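Chitinase A (Cycas revoluta, PDB 4MNK) probably hydrolyses chitin as a class V chitinase of glycoside hydrolase family 18, and is captured here with bound N-acetylglucosamine sugars. Local coordinates at residues 10-15 with 31-36. Sequence-based numbering, arbitrary orientation.
Sequences WPAYSV and LYYAFA. With NAG (2-acetamido-2-deoxy-beta-D-glucopyranose), chain B; NAG (2-acetamido-2-deoxy-beta-D-glucopyranose), chain C.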
loop_
_atom_site.group_PDB
_atom_site.type_symbol
_atom_site.label_atom_id
_atom_site.label_comp_id
_atom_site.label_asym_id
_atom_site.label_seq_id
_atom_site.Cartn_x
_atom_site.Cartn_y
_atom_site.Cartn_z
ATOM N N TRP A 10 0.548 8.772 -2.050
ATOM C CA TRP A 10 1.406 9.909 -1.725
ATOM C C TRP A 10 1.360 10.169 -0.227
ATOM O O TRP A 10 0.292 10.474 0.310
ATOM C CB TRP A 10 0.981 11.169 -2.481
ATOM C CG TRP A 10 1.862 12.343 -2.149
ATOM C CD1 TRP A 10 3.107 12.590 -2.646
ATOM C CD2 TRP A 10 1.580 13.404 -1.220
ATOM N NE1 TRP A 10 3.615 13.744 -2.098
ATOM C CE2 TRP A 10 2.702 14.263 -1.218
ATOM C CE3 TRP A 10 0.490 13.713 -0.394
ATOM C CZ2 TRP A 10 2.767 15.416 -0.425
ATOM C CZ3 TRP A 10 0.555 14.861 0.396
ATOM C CH2 TRP A 10 1.686 15.697 0.370
ATOM N N PRO A 11 2.514 10.062 0.453
ATOM C CA PRO A 11 2.528 10.299 1.887
ATOM C C PRO A 11 2.811 11.761 2.218
ATOM O O PRO A 11 3.767 12.353 1.701
ATOM C CB PRO A 11 3.656 9.392 2.369
ATOM C CG PRO A 11 4.622 9.358 1.223
ATOM C CD PRO A 11 3.845 9.668 -0.044
ATOM N N ALA A 12 1.978 12.333 3.082
ATOM C CA ALA A 12 2.076 13.746 3.445
ATOM C C ALA A 12 3.428 14.160 4.040
ATOM O O ALA A 12 3.818 15.320 3.922
ATOM C CB ALA A 12 0.937 14.135 4.371
ATOM N N TYR A 13 4.146 13.213 4.647
ATOM C CA TYR A 13 5.458 13.501 5.246
ATOM C C TYR A 13 6.461 14.032 4.221
ATOM O O TYR A 13 7.428 14.702 4.583
ATOM C CB TYR A 13 6.040 12.266 5.973
ATOM C CG TYR A 13 6.649 11.198 5.069
ATOM C CD1 TYR A 13 7.853 11.424 4.395
ATOM C CD2 TYR A 13 6.033 9.958 4.906
ATOM C CE1 TYR A 13 8.411 10.460 3.566
ATOM C CE2 TYR A 13 6.590 8.979 4.083
ATOM C CZ TYR A 13 7.777 9.240 3.413
ATOM O OH TYR A 13 8.342 8.291 2.589
ATOM N N SER A 14 6.224 13.729 2.945
ATOM C CA SER A 14 7.192 14.015 1.889
ATOM C C SER A 14 7.005 15.377 1.222
ATOM O O SER A 14 7.720 15.701 0.274
ATOM C CB SER A 14 7.163 12.904 0.831
ATOM O OG SER A 14 5.967 12.950 0.064
ATOM N N VAL A 15 6.071 16.177 1.735
ATOM C CA VAL A 15 5.637 17.413 1.067
ATOM C C VAL A 15 6.761 18.389 0.664
ATOM O O VAL A 15 6.711 18.966 -0.424
ATOM C CB VAL A 15 4.509 18.137 1.867
ATOM C CG1 VAL A 15 5.034 18.746 3.170
ATOM C CG2 VAL A 15 3.810 19.187 1.004
ATOM N N LEU A 31 -5.194 8.300 -6.965
ATOM C CA LEU A 31 -4.098 8.719 -6.100
ATOM C C LEU A 31 -4.599 8.896 -4.677
ATOM O O LEU A 31 -5.631 9.530 -4.445
ATOM C CB LEU A 31 -3.454 10.004 -6.618
ATOM C CG LEU A 31 -2.611 9.845 -7.882
ATOM C CD1 LEU A 31 -2.363 11.199 -8.526
ATOM C CD2 LEU A 31 -1.299 9.124 -7.581
ATOM N N TYR A 32 -3.863 8.319 -3.734
ATOM C CA TYR A 32 -4.236 8.345 -2.330
ATOM C C TYR A 32 -3.385 9.341 -1.556
ATOM O O TYR A 32 -2.169 9.436 -1.763
ATOM C CB TYR A 32 -4.032 6.972 -1.697
ATOM C CG TYR A 32 -5.024 5.880 -2.047
ATOM C CD1 TYR A 32 -5.300 5.528 -3.372
ATOM C CD2 TYR A 32 -5.635 5.149 -1.038
ATOM C CE1 TYR A 32 -6.195 4.497 -3.668
ATOM C CE2 TYR A 32 -6.510 4.117 -1.327
ATOM C CZ TYR A 32 -6.788 3.796 -2.635
ATOM O OH TYR A 32 -7.656 2.764 -2.897
ATOM N N TYR A 33 -4.042 10.066 -0.655
ATOM C CA TYR A 33 -3.382 10.897 0.343
ATOM C C TYR A 33 -3.228 10.059 1.611
ATOM O O TYR A 33 -4.218 9.566 2.152
ATOM C CB TYR A 33 -4.244 12.130 0.620
ATOM C CG TYR A 33 -3.662 13.146 1.578
ATOM C CD1 TYR A 33 -3.167 14.358 1.109
ATOM C CD2 TYR A 33 -3.635 12.912 2.956
ATOM C CE1 TYR A 33 -2.643 15.304 1.975
ATOM C CE2 TYR A 33 -3.104 13.858 3.834
ATOM C CZ TYR A 33 -2.614 15.052 3.331
ATOM O OH TYR A 33 -2.091 16.003 4.182
ATOM N N ALA A 34 -1.992 9.905 2.080
ATOM C CA ALA A 34 -1.689 9.107 3.274
ATOM C C ALA A 34 -0.988 9.985 4.319
ATOM O O ALA A 34 0.079 10.517 4.028
ATOM C CB ALA A 34 -0.802 7.920 2.892
ATOM N N PHE A 35 -1.538 10.166 5.525
ATOM C CA PHE A 35 -2.760 9.551 6.038
ATOM C C PHE A 35 -3.534 10.571 6.868
ATOM O O PHE A 35 -2.946 11.464 7.493
ATOM C CB PHE A 35 -2.430 8.396 6.994
ATOM C CG PHE A 35 -1.725 7.234 6.356
ATOM C CD1 PHE A 35 -2.446 6.245 5.695
ATOM C CD2 PHE A 35 -0.342 7.103 6.458
ATOM C CE1 PHE A 35 -1.799 5.157 5.112
ATOM C CE2 PHE A 35 0.316 6.016 5.887
ATOM C CZ PHE A 35 -0.412 5.044 5.209
ATOM N N ALA A 36 -4.854 10.416 6.906
ATOM C CA ALA A 36 -5.656 11.050 7.943
ATOM C C ALA A 36 -5.479 10.238 9.226
ATOM O O ALA A 36 -5.215 9.029 9.174
ATOM C CB ALA A 36 -7.109 11.095 7.533
HETATM C C1 NAG B . 7.425 8.079 7.984
HETATM C C2 NAG B . 7.350 8.785 9.339
HETATM C C3 NAG B . 7.914 10.206 9.271
HETATM C C4 NAG B . 9.245 10.269 8.522
HETATM C C5 NAG B . 9.175 9.488 7.207
HETATM C C6 NAG B . 10.518 9.445 6.480
HETATM C C7 NAG B . 5.491 7.956 10.709
HETATM C C8 NAG B . 4.055 8.150 11.098
HETATM N N2 NAG B . 5.980 8.826 9.824
HETATM O O3 NAG B . 8.091 10.699 10.581
HETATM O O4 NAG B . 9.565 11.620 8.269
HETATM O O5 NAG B . 8.736 8.165 7.457
HETATM O O6 NAG B . 11.418 8.590 7.152
HETATM O O7 NAG B . 6.142 7.031 11.199
HETATM C C1 NAG C . 5.833 3.560 5.823
HETATM C C2 NAG C . 7.122 4.225 5.353
HETATM C C3 NAG C . 7.652 5.180 6.420
HETATM C C4 NAG C . 6.570 6.136 6.937
HETATM C C5 NAG C . 5.228 5.426 7.182
HETATM C C6 NAG C . 4.092 6.428 7.382
HETATM C C7 NAG C . 8.486 2.965 3.767
HETATM C C8 NAG C . 9.540 1.915 3.592
HETATM N N2 NAG C . 8.128 3.232 5.023
HETATM O O3 NAG C . 8.723 5.919 5.875
HETATM O O4 NAG C . 7.006 6.711 8.154
HETATM O O5 NAG C . 4.876 4.560 6.113
HETATM O O6 NAG C . 3.836 7.127 6.182
HETATM O O7 NAG C . 8.003 3.526 2.782
HETATM O O HOH W 1 2.641 10.676 5.594
#
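Trp10 meets Tyr33 with the rim of its indole: CE1 of Tyr33 comes up to Trp10 CZ3 in the plane of that ring, 3.6 Å away, while the two planes are inclined at 59°. One indole face carries the backbone N of Ala12 near its rim, and NE1 bonds to Phe18 O. Both side chains set CG anti to the backbone N (chi1 -176° in Tyr33), which lays them side by side over the same sheet face, beside helix 52-63. Ala12 CB approaches the phenol end obliquely, 3.6 Å from Tyr33 OH. Past the strand end, C5 of the chain B sugar sits over the centre of the Tyr13 ring, 3.7 Å from CD1. Across a cis peptide, Ala34 CB lies over the centre of the Phe35 ring, whose edge meets O6 of the chain C sugar in plane, 3.7 Å from CE2.

The strands run parallel, joined by Trp10 N to Tyr32 O, Ala34 N to Trp10 O and Ala12 N to Ala34 O. The last bond is nearly straight (169°), and Ala34 O also accepts from a water that in turn takes the Tyr13 N-H. In this family 18 TIM barrel, the C-terminal end of one strand and the turn after its neighbour thus bring Phe35 and Tyr13 to the glycan-binding cleft.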